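VompD (Bartonella quintana, PDB 4LGO) is a trimeric autotransporter adhesin of the outer membrane that probably mediates cell adhesion, represented here by an N-terminal domain of its passenger region. Local coordinates at residues 21-24 and 28-31; 43-48 and 72-77; 82-87 and 91-96; 111-116 and 120-125. All blocks are in the same frame, centred on the assembly; numbering follows the deposited sequence. Where two conformers were deposited one is given.

Contact 1 (21-24 and 28-31); sequences KLVV and NPID
Across from Leu-22 and Val-23, the segment 28-31 enters the hairpin through the backbone of Asn-28. Its carbonyl O accepts from a water that also donates to Leu-22 O and accepts from Val-24 N, bridging strand 20-24 and the approach to the second strand, beyond the last direct backbone bond. At Pro-29 the ring lies alongside Val-23, both side chains pointing the same way, with CB of Pro-29 4.0 Å from CG2 of Val-23. Ile-30 forms the hydrogen-bonded antiparallel pair with Leu-22: Ile-30 N gives a nearly straight bond (171°) to Leu-22 O at 2.9 Å, and Leu-22 N returns one to Ile-30 O. Their side chains share one face of the sheet, Leu-22 CB standing 4.3 Å from Ile-30 CB. Asp-31 and Lys-21 form the non-hydrogen-bonded antiparallel pair. OD1 of Asp-31 rests 3.2 Å from Lys-21 CG, touching the aliphatic chain. The lysine then bends at chi3 and its end leads away from Asp-31, NZ bonding Gly-35 O of the second subunit. The hairpin of strands 20-24 and 30-32 is extended by that subunit, a strand of which pairs in parallel with residues 21-24.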
loop_
_atom_site.group_PDB
_atom_site.type_symbol
_atom_site.label_atom_id
_atom_site.label_comp_id
_atom_site.label_asym_id
_atom_site.label_seq_id
_atom_site.Cartn_x
_atom_site.Cartn_y
_atom_site.Cartn_z
ATOM N N LYS A 21 -12.433 24.303 23.587
ATOM C CA LYS A 21 -12.760 24.279 22.150
ATOM C C LYS A 21 -11.858 23.315 21.392
ATOM O O LYS A 21 -10.665 23.187 21.680
ATOM C CB LYS A 21 -12.578 25.665 21.533
ATOM C CG LYS A 21 -13.512 26.716 22.076
ATOM C CD LYS A 21 -12.864 28.092 22.037
ATOM C CE LYS A 21 -11.859 28.245 23.156
ATOM N NZ LYS A 21 -11.558 29.681 23.407
ATOM N N LEU A 22 -12.439 22.672 20.390
ATOM C CA LEU A 22 -11.715 21.735 19.537
ATOM C C LEU A 22 -11.702 22.247 18.096
ATOM O O LEU A 22 -12.759 22.443 17.476
ATOM C CB LEU A 22 -12.334 20.351 19.636
ATOM C CG LEU A 22 -11.719 19.243 18.768
ATOM C CD1 LEU A 22 -10.264 18.972 19.138
ATOM C CD2 LEU A 22 -12.555 17.984 18.981
ATOM N N VAL A 23 -10.510 22.463 17.566
ATOM C CA VAL A 23 -10.351 23.005 16.205
ATOM C C VAL A 23 -9.698 21.938 15.348
ATOM O O VAL A 23 -8.601 21.507 15.650
ATOM C CB VAL A 23 -9.513 24.278 16.230
ATOM C CG1 VAL A 23 -9.052 24.697 14.836
ATOM C CG2 VAL A 23 -10.304 25.386 16.905
ATOM N N VAL A 24 -10.393 21.493 14.314
ATOM C CA VAL A 24 -9.919 20.424 13.445
ATOM C C VAL A 24 -9.471 21.024 12.100
ATOM O O VAL A 24 -10.322 21.533 11.342
ATOM C CB VAL A 24 -11.028 19.401 13.199
ATOM C CG1 VAL A 24 -10.536 18.286 12.287
ATOM C CG2 VAL A 24 -11.518 18.827 14.522
ATOM N N ASN A 28 -13.977 25.987 12.029
ATOM C CA ASN A 28 -14.580 26.789 13.092
ATOM C C ASN A 28 -14.557 25.922 14.373
ATOM O O ASN A 28 -14.755 24.719 14.285
ATOM C CB ASN A 28 -16.038 27.129 12.774
ATOM C CG ASN A 28 -16.223 28.014 11.560
ATOM O OD1 ASN A 28 -15.421 28.053 10.612
ATOM N ND2 ASN A 28 -17.341 28.699 11.553
ATOM N N PRO A 29 -14.333 26.518 15.544
ATOM C CA PRO A 29 -14.252 25.689 16.763
ATOM C C PRO A 29 -15.519 24.939 17.134
ATOM O O PRO A 29 -16.655 25.425 16.930
ATOM C CB PRO A 29 -13.911 26.692 17.879
ATOM C CG PRO A 29 -13.561 27.967 17.201
ATOM C CD PRO A 29 -14.123 27.959 15.815
ATOM N N ILE A 30 -15.298 23.756 17.713
ATOM C CA ILE A 30 -16.359 23.021 18.373
ATOM C C ILE A 30 -16.264 23.314 19.864
ATOM O O ILE A 30 -15.282 22.958 20.514
ATOM C CB ILE A 30 -16.231 21.507 18.133
ATOM C CG1 ILE A 30 -16.360 21.175 16.632
ATOM C CG2 ILE A 30 -17.261 20.757 18.957
ATOM C CD1 ILE A 30 -15.729 19.845 16.239
ATOM N N ASP A 31 -17.276 23.992 20.399
ATOM C CA ASP A 31 -17.307 24.291 21.829
ATOM C C ASP A 31 -17.790 23.089 22.615
ATOM O O ASP A 31 -18.832 22.515 22.318
ATOM C CB ASP A 31 -18.157 25.532 22.078
ATOM C CG ASP A 31 -17.462 26.779 21.589
ATOM O OD1 ASP A 31 -16.657 27.330 22.360
ATOM O OD2 ASP A 31 -17.672 27.179 20.430
HETATM O O HOH W 1 -13.252 22.251 14.597
#

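Contact 2 (43-48 and 72-77); sequences VKAEEG and IIRVKR
Ala-45 and Glu-46 meet Arg-74 from the loop that follows strand 37-42. The innermost touch is apolar: CB of Ala-45 lies 3.8 Å from CB of Arg-74, and both CA-CB bonds are directed toward the opposing segment. Farther along the arginine, Glu-46 crosses it at about a right angle, its CG 4.0 Å from Arg-74 CD. The carboxylate follows in a long salt bridge, OE1 of Glu-46 3.8 Å from Arg-74 NE. Although the carboxylate and guanidinium planes are only 14° apart, OE1 sits well out of the guanidinium plane and no N-H is aimed at it, so the attraction is one of charge without a hydrogen bond.

Second-shell bonds are consistent with this placement. Asn-49 ND2 donates to the same OE1, while the backbone N of Glu-46 bonds Ser-52 OG, tying the loop back. Arg-74 runs straight from CG to NE (chi2 166°, chi3 178°), which carries NE past Ala-45 to Glu-46, and CG2 of Ile-72 lies over one face of its guanidinium, 3.5 Å above the plane and toward the rim. The arginine's carbonyl O accepts from Asn-54 ND2. This is thus a surface contact, charge attraction over an aliphatic touch, in which the loop 43-54 lies against strand 72-74. That strand pairs in a parallel ladder with a strand of the third subunit, whose Ile-79 packs on Arg-74; Arg-77 pairs likewise with the second.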
loop_
_atom_site.group_PDB
_atom_site.type_symbol
_atom_site.label_atom_id
_atom_site.label_comp_id
_atom_site.label_asym_id
_atom_site.label_seq_id
_atom_site.Cartn_x
_atom_site.Cartn_y
_atom_site.Cartn_z
ATOM N N VAL A 43 -14.336 6.666 9.460
ATOM C CA VAL A 43 -15.186 6.693 8.288
ATOM C C VAL A 43 -15.088 5.377 7.525
ATOM O O VAL A 43 -14.006 4.849 7.323
ATOM C CB VAL A 43 -14.765 7.856 7.360
ATOM C CG1 VAL A 43 -15.578 7.875 6.056
ATOM C CG2 VAL A 43 -14.889 9.178 8.099
ATOM N N LYS A 44 -16.215 4.848 7.081
ATOM C CA LYS A 44 -16.190 3.660 6.253
ATOM C C LYS A 44 -15.707 3.953 4.831
ATOM O O LYS A 44 -16.209 4.870 4.189
ATOM C CB LYS A 44 -17.573 3.065 6.166
ATOM C CG LYS A 44 -17.963 2.374 7.457
ATOM C CD LYS A 44 -19.352 1.774 7.350
ATOM C CE LYS A 44 -20.425 2.826 7.474
ATOM N NZ LYS A 44 -20.466 3.345 8.857
ATOM N N ALA A 45 -14.765 3.147 4.337
ATOM C CA ALA A 45 -14.254 3.306 2.962
ATOM C C ALA A 45 -15.305 2.784 1.980
ATOM O O ALA A 45 -15.410 3.286 0.871
ATOM C CB ALA A 45 -12.935 2.556 2.775
ATOM N N GLU A 46 -16.049 1.767 2.394
ATOM C CA GLU A 46 -17.081 1.151 1.562
ATOM C C GLU A 46 -18.437 1.329 2.245
ATOM O O GLU A 46 -18.663 0.759 3.311
ATOM C CB GLU A 46 -16.796 -0.333 1.415
ATOM C CG GLU A 46 -15.834 -0.701 0.318
ATOM C CD GLU A 46 -16.040 -2.140 -0.118
ATOM O OE1 GLU A 46 -16.112 -3.031 0.760
ATOM O OE2 GLU A 46 -16.150 -2.380 -1.341
ATOM N N GLU A 47 -19.303 2.131 1.619
ATOM C CA GLU A 47 -20.637 2.536 2.146
ATOM C C GLU A 47 -21.316 1.636 3.177
ATOM O O GLU A 47 -21.688 2.096 4.269
ATOM C CB GLU A 47 -21.620 2.707 0.979
ATOM N N GLY A 48 -21.515 0.370 2.815
ATOM C CA GLY A 48 -22.302 -0.555 3.640
ATOM C C GLY A 48 -21.500 -1.549 4.465
ATOM O O GLY A 48 -22.081 -2.380 5.162
ATOM N N ILE A 72 -6.932 -4.238 6.744
ATOM C CA ILE A 72 -7.175 -4.029 5.308
ATOM C C ILE A 72 -7.443 -2.548 5.113
ATOM O O ILE A 72 -8.391 -2.008 5.662
ATOM C CB ILE A 72 -8.386 -4.879 4.803
ATOM C CG1 ILE A 72 -8.150 -6.362 5.096
ATOM C CG2 ILE A 72 -8.672 -4.660 3.320
ATOM C CD1 ILE A 72 -9.357 -7.235 4.815
ATOM N N ILE A 73 -6.579 -1.872 4.350
ATOM C CA ILE A 73 -6.826 -0.486 3.991
ATOM C C ILE A 73 -7.207 -0.371 2.519
ATOM O O ILE A 73 -6.715 -1.128 1.675
ATOM C CB ILE A 73 -5.649 0.464 4.341
ATOM C CG1 ILE A 73 -4.325 0.073 3.638
ATOM C CG2 ILE A 73 -5.478 0.541 5.861
ATOM C CD1 ILE A 73 -3.243 1.133 3.751
ATOM N N ARG A 74 -8.115 0.562 2.256
ATOM C CA ARG A 74 -8.700 0.797 0.942
ATOM C C ARG A 74 -8.385 2.236 0.537
ATOM O O ARG A 74 -8.835 3.212 1.177
ATOM C CB ARG A 74 -10.231 0.501 0.981
ATOM C CG ARG A 74 -10.581 -0.975 1.068
ATOM C CD ARG A 74 -12.050 -1.175 1.455
ATOM N NE ARG A 74 -12.431 -2.595 1.499
ATOM C CZ ARG A 74 -12.329 -3.396 2.563
ATOM N NH1 ARG A 74 -11.894 -2.949 3.722
ATOM N NH2 ARG A 74 -12.727 -4.675 2.464
ATOM N N VAL A 75 -7.597 2.367 -0.525
ATOM C CA VAL A 75 -7.147 3.669 -1.006
ATOM C C VAL A 75 -7.246 3.679 -2.530
ATOM O O VAL A 75 -7.614 2.677 -3.154
ATOM C CB VAL A 75 -5.675 3.970 -0.556
ATOM C CG1 VAL A 75 -5.565 3.970 0.979
ATOM C CG2 VAL A 75 -4.692 2.991 -1.175
ATOM N N LYS A 76 -6.918 4.817 -3.157
ATOM C CA LYS A 76 -6.825 4.806 -4.609
ATOM C C LYS A 76 -5.382 4.765 -5.072
ATOM O O LYS A 76 -5.114 4.237 -6.148
ATOM C CB LYS A 76 -7.525 6.021 -5.171
ATOM C CG LYS A 76 -9.002 6.054 -4.729
ATOM C CD LYS A 76 -9.927 6.082 -5.850
ATOM C CE LYS A 76 -11.388 6.146 -5.397
ATOM N NZ LYS A 76 -12.091 7.060 -6.330
ATOM N N ARG A 77 -4.463 5.315 -4.264
ATOM C CA ARG A 77 -3.049 5.352 -4.664
ATOM C C ARG A 77 -2.137 5.224 -3.454
ATOM O O ARG A 77 -2.413 5.814 -2.417
ATOM C CB ARG A 77 -2.699 6.684 -5.311
ATOM C CG ARG A 77 -3.466 7.080 -6.566
ATOM C CD ARG A 77 -2.715 6.685 -7.822
ATOM N NE ARG A 77 -1.584 7.579 -8.068
ATOM C CZ ARG A 77 -0.309 7.312 -7.791
ATOM N NH1 ARG A 77 0.078 6.146 -7.264
ATOM N NH2 ARG A 77 0.614 8.218 -8.069
#

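Contact 3 (82-87 and 91-96); sequences KANVSE and VITGGP
Thr-93 carries its OG1 beside its own backbone N (chi1 -55°), which leaves hydroxyl and amide facing the same acceptor, Lys-82 O. Lys-82 places CG between its N and carbonyl carbon (chi1 59°), a setting that brings this methylene to 4.0 Å from CG2 of Ile-92, while CB of Lys-82 rests 3.9 Å from CB of Thr-93.

The acceptor is heavily used. Thr-93 N reaches Lys-82 O at 2.8 Å in a nearly straight bond (172°). Thr-93 OG1 adds a weak bond to that oxygen, and Asn-84 ND2 adds another weak one from within its own segment. Asn-84 ND2 also lies 3.4 Å from Thr-93 OG1, but the angle is too poor for a hydrogen bond.

Farther along, Asn-84 and Val-91 form the hydrogen-bonded antiparallel pair. Asn-84 N bonds Val-91 O at 2.8 Å, and Val-91 N bonds Asn-84 O at 2.9 Å. Ala-83 and Ile-92 form the adjacent non-hydrogen-bonded pair on the other face. The chain then leaves strand 89-92 through a type II turn from Ile-92 to Gly-95, with Gly-94 at positive phi.

Two polar atoms have partners outside the segments: Asn-84 OD1 accepts from Arg-77 NH2, and Lys-82 NZ bonds Glu-87 O of the second subunit. One strong and two weak donors therefore converge on Lys-82 O at the end of the ladder, while the lysine and asparagine bind this hairpin, the second and third strands of a five-stranded antiparallel meander, to a neighbouring subunit and to strand 77-80.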
loop_
_atom_site.group_PDB
_atom_site.type_symbol
_atom_site.label_atom_id
_atom_site.label_comp_id
_atom_site.label_asym_id
_atom_site.label_seq_id
_atom_site.Cartn_x
_atom_site.Cartn_y
_atom_site.Cartn_z
ATOM N N LYS A 82 9.489 6.150 -6.328
ATOM C CA LYS A 82 9.090 5.891 -7.714
ATOM C C LYS A 82 8.153 4.697 -7.845
ATOM O O LYS A 82 7.713 4.410 -8.939
ATOM C CB LYS A 82 10.301 5.710 -8.640
ATOM C CG LYS A 82 11.254 4.595 -8.282
ATOM C CD LYS A 82 12.574 4.806 -9.021
ATOM C CE LYS A 82 13.530 3.638 -8.801
ATOM N NZ LYS A 82 14.302 3.790 -7.530
ATOM N N ALA A 83 7.899 3.973 -6.757
ATOM C CA ALA A 83 6.937 2.857 -6.774
ATOM C C ALA A 83 5.513 3.332 -6.478
ATOM O O ALA A 83 5.255 4.023 -5.491
ATOM C CB ALA A 83 7.330 1.797 -5.776
ATOM N N ASN A 84 4.587 2.971 -7.358
ATOM C CA ASN A 84 3.193 3.414 -7.261
ATOM C C ASN A 84 2.206 2.271 -7.348
ATOM O O ASN A 84 2.278 1.425 -8.250
ATOM C CB ASN A 84 2.875 4.386 -8.411
ATOM C CG ASN A 84 3.524 5.708 -8.214
ATOM O OD1 ASN A 84 2.917 6.614 -7.641
ATOM N ND2 ASN A 84 4.788 5.828 -8.611
ATOM N N VAL A 85 1.287 2.238 -6.402
ATOM C CA VAL A 85 0.130 1.346 -6.465
ATOM C C VAL A 85 -1.100 2.178 -6.816
ATOM O O VAL A 85 -1.328 3.242 -6.241
ATOM C CB VAL A 85 -0.099 0.631 -5.123
ATOM C CG1 VAL A 85 -1.319 -0.265 -5.216
ATOM C CG2 VAL A 85 1.098 -0.205 -4.712
ATOM N N SER A 86 -1.931 1.679 -7.729
ATOM C CA SER A 86 -3.137 2.409 -8.122
ATOM C C SER A 86 -4.141 1.416 -8.632
ATOM O O SER A 86 -3.822 0.239 -8.717
ATOM C CB SER A 86 -2.823 3.401 -9.227
ATOM O OG SER A 86 -2.659 2.778 -10.468
ATOM N N GLU A 87 -5.328 1.904 -9.018
ATOM C CA GLU A 87 -6.369 1.062 -9.567
ATOM C C GLU A 87 -5.947 0.351 -10.836
ATOM O O GLU A 87 -6.624 -0.566 -11.233
ATOM C CB GLU A 87 -7.649 1.903 -9.819
ATOM C CG GLU A 87 -8.252 2.377 -8.485
ATOM C CD GLU A 87 -9.217 3.576 -8.586
ATOM O OE1 GLU A 87 -8.863 4.610 -9.194
ATOM O OE2 GLU A 87 -10.297 3.502 -7.974
ATOM N N VAL A 91 3.362 0.152 -10.654
ATOM C CA VAL A 91 4.181 0.916 -11.621
ATOM C C VAL A 91 5.455 1.412 -10.948
ATOM O O VAL A 91 5.423 1.996 -9.845
ATOM C CB VAL A 91 3.387 2.134 -12.150
ATOM C CG1 VAL A 91 4.233 3.019 -13.028
ATOM C CG2 VAL A 91 2.114 1.663 -12.863
ATOM N N ILE A 92 6.580 1.190 -11.613
ATOM C CA ILE A 92 7.795 1.904 -11.260
ATOM C C ILE A 92 7.947 3.038 -12.259
ATOM O O ILE A 92 8.039 2.785 -13.470
ATOM C CB ILE A 92 9.019 0.988 -11.358
ATOM C CG1 ILE A 92 8.764 -0.334 -10.620
ATOM C CG2 ILE A 92 10.257 1.706 -10.844
ATOM C CD1 ILE A 92 9.264 -0.433 -9.231
ATOM N N THR A 93 7.989 4.265 -11.757
ATOM C CA THR A 93 8.243 5.429 -12.608
ATOM C C THR A 93 9.563 5.303 -13.337
ATOM O O THR A 93 10.605 5.056 -12.743
ATOM C CB THR A 93 8.217 6.715 -11.783
ATOM O OG1 THR A 93 6.971 6.744 -11.107
ATOM C CG2 THR A 93 8.388 7.936 -12.682
ATOM N N GLY A 94 9.506 5.415 -14.656
ATOM C CA GLY A 94 10.676 5.184 -15.494
ATOM C C GLY A 94 11.173 3.755 -15.571
ATOM O O GLY A 94 12.307 3.511 -15.967
ATOM N N GLY A 95 10.331 2.791 -15.191
ATOM C CA GLY A 95 10.758 1.411 -15.095
ATOM C C GLY A 95 9.681 0.451 -15.569
ATOM O O GLY A 95 8.758 0.855 -16.297
ATOM N N PRO A 96 9.764 -0.813 -15.131
ATOM C CA PRO A 96 8.750 -1.804 -15.494
ATOM C C PRO A 96 7.403 -1.533 -14.822
ATOM O O PRO A 96 7.312 -0.735 -13.868
ATOM C CB PRO A 96 9.322 -3.125 -14.970
ATOM C CG PRO A 96 10.686 -2.803 -14.451
ATOM C CD PRO A 96 10.765 -1.367 -14.208
#

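Contact 4 (111-116 and 120-125); sequences TGVANG and NDAVNV
Asn-124 presses its side-chain amide against the backbone of Val-113 and the side chain of Asn-115, and this is the tightly gripped part of the contact. Both bonds leave ND2: one goes to Val-113 O at 2.9 Å (161°), the other to Asn-115 OD1 at 2.9 Å (158°). Val-113 O also accepts from Asn-120 ND2 of the third subunit. Both acceptors lie close to the Asn-124 amide plane, whereas the two side-chain amides are turned 67° against each other. Close packing continues at Gly-116, whose CA is 3.5 Å from CB of Asp-121 and 3.2 Å from Ala-122 O.

The looser side lies between Ala-114 and Ala-122. Here a water donates to both carbonyl oxygens, joining two acceptors that could not bond each other. Val-113 CG1 only grazes Ala-122 CB, at 4.5 Å.

The two ends of the Asn-124 amide are thus put to different uses. With ND2 spent on the segment 111-116, OD1 accepts from Gln-127 N and bonds Ser-126 OG, making Asn-124 the N-cap of helix 125-134. One buried amide so couples the end of strand 108-113 to the start of that helix, both within the coiled-stalk region, and its two sets of bonds together fix its rotation.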
loop_
_atom_site.group_PDB
_atom_site.type_symbol
_atom_site.label_atom_id
_atom_site.label_comp_id
_atom_site.label_asym_id
_atom_site.label_seq_id
_atom_site.Cartn_x
_atom_site.Cartn_y
_atom_site.Cartn_z
ATOM N N THR A 111 14.676 -11.855 -15.545
ATOM C CA THR A 111 15.609 -12.866 -15.044
ATOM C C THR A 111 14.909 -13.846 -14.106
ATOM O O THR A 111 13.763 -13.623 -13.707
ATOM C CB THR A 111 16.772 -12.203 -14.288
ATOM O OG1 THR A 111 16.259 -11.492 -13.169
ATOM C CG2 THR A 111 17.504 -11.196 -15.178
ATOM N N GLY A 112 15.591 -14.939 -13.784
ATOM C CA GLY A 112 15.083 -15.942 -12.833
ATOM C C GLY A 112 13.828 -16.677 -13.279
ATOM O O GLY A 112 12.980 -16.995 -12.456
ATOM N N VAL A 113 13.716 -16.944 -14.581
ATOM C CA VAL A 113 12.568 -17.632 -15.156
ATOM C C VAL A 113 12.801 -19.122 -15.233
ATOM O O VAL A 113 13.715 -19.600 -15.958
ATOM C CB VAL A 113 12.249 -17.116 -16.583
ATOM C CG1 VAL A 113 11.011 -17.822 -17.129
ATOM C CG2 VAL A 113 12.043 -15.604 -16.581
ATOM N N ALA A 114 11.977 -19.888 -14.517
ATOM C CA ALA A 114 12.057 -21.335 -14.605
ATOM C C ALA A 114 11.517 -21.804 -15.961
ATOM O O ALA A 114 10.715 -21.111 -16.592
ATOM C CB ALA A 114 11.287 -21.996 -13.458
ATOM N N ASN A 115 11.969 -22.976 -16.405
ATOM C CA ASN A 115 11.530 -23.525 -17.677
ATOM C C ASN A 115 10.023 -23.534 -17.798
ATOM O O ASN A 115 9.340 -24.048 -16.905
ATOM C CB ASN A 115 12.019 -24.951 -17.871
ATOM C CG ASN A 115 13.494 -25.039 -18.241
ATOM O OD1 ASN A 115 14.276 -24.103 -18.077
ATOM N ND2 ASN A 115 13.884 -26.213 -18.729
ATOM N N GLY A 116 9.510 -22.969 -18.892
ATOM C CA GLY A 116 8.081 -23.040 -19.193
ATOM C C GLY A 116 7.678 -24.456 -19.546
ATOM O O GLY A 116 8.484 -25.199 -20.144
ATOM N N ASN A 120 1.065 -21.711 -22.464
ATOM C CA ASN A 120 1.101 -20.274 -22.178
ATOM C C ASN A 120 2.113 -19.880 -21.093
ATOM O O ASN A 120 1.998 -18.824 -20.498
ATOM C CB ASN A 120 -0.285 -19.774 -21.790
ATOM C CG ASN A 120 -0.809 -20.420 -20.513
ATOM O OD1 ASN A 120 -0.280 -21.447 -20.059
ATOM N ND2 ASN A 120 -1.856 -19.843 -19.950
ATOM N N ASP A 121 3.123 -20.719 -20.864
ATOM C CA ASP A 121 4.256 -20.341 -20.010
ATOM C C ASP A 121 5.352 -19.635 -20.814
ATOM O O ASP A 121 5.596 -19.965 -21.981
ATOM C CB ASP A 121 4.894 -21.567 -19.322
ATOM C CG ASP A 121 4.012 -22.224 -18.270
ATOM O OD1 ASP A 121 2.999 -21.654 -17.822
ATOM O OD2 ASP A 121 4.351 -23.370 -17.868
ATOM N N ALA A 122 6.020 -18.655 -20.218
ATOM C CA ALA A 122 7.171 -18.036 -20.844
ATOM C C ALA A 122 8.268 -19.073 -21.036
ATOM O O ALA A 122 8.343 -20.039 -20.279
ATOM C CB ALA A 122 7.706 -16.906 -19.979
ATOM N N VAL A 123 9.120 -18.846 -22.029
ATOM C CA VAL A 123 10.318 -19.679 -22.216
ATOM C C VAL A 123 11.584 -18.910 -21.866
ATOM O O VAL A 123 11.652 -17.678 -21.971
ATOM C CB VAL A 123 10.435 -20.243 -23.637
ATOM C CG1 VAL A 123 9.319 -21.251 -23.894
ATOM C CG2 VAL A 123 10.414 -19.150 -24.650
ATOM N N ASN A 124 12.613 -19.654 -21.463
ATOM C CA ASN A 124 13.881 -19.044 -21.193
ATOM C C ASN A 124 14.926 -19.405 -22.271
ATOM O O ASN A 124 14.671 -20.188 -23.210
ATOM C CB ASN A 124 14.338 -19.333 -19.762
ATOM C CG ASN A 124 14.542 -20.809 -19.491
ATOM O OD1 ASN A 124 14.971 -21.567 -20.365
ATOM N ND2 ASN A 124 14.291 -21.212 -18.268
ATOM N N VAL A 125 16.060 -18.742 -22.163
ATOM C CA VAL A 125 17.165 -18.920 -23.072
ATOM C C VAL A 125 17.599 -20.373 -23.118
ATOM O O VAL A 125 17.915 -20.870 -24.198
ATOM C CB VAL A 125 18.339 -18.013 -22.692
ATOM C CG1 VAL A 125 19.606 -18.383 -23.461
ATOM C CG2 VAL A 125 17.949 -16.543 -22.918
HETATM O O HOH W 2 8.162 -19.994 -17.397
#

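In the fold
The four contacts follow one another along the chain, each closing before the next opens, and they mark an elongated fibre: the centres of contact 1 and contact 4 are 61 Å apart, on opposite sides of the chain's centre. Contact 1 and contact 2 do not touch, their nearest atoms being about 11 Å apart. Contact 2 and contact 3 are directly joined, since Arg-77 CD packs 3.6 Å from Ser-86 CB and Lys-76 packs on Glu-87. From contact 3 to contact 4 the nearest atoms are again about 10 Å apart. All four touch the second subunit, so links between chains accompany each local contact, consistent with a trimeric adhesin.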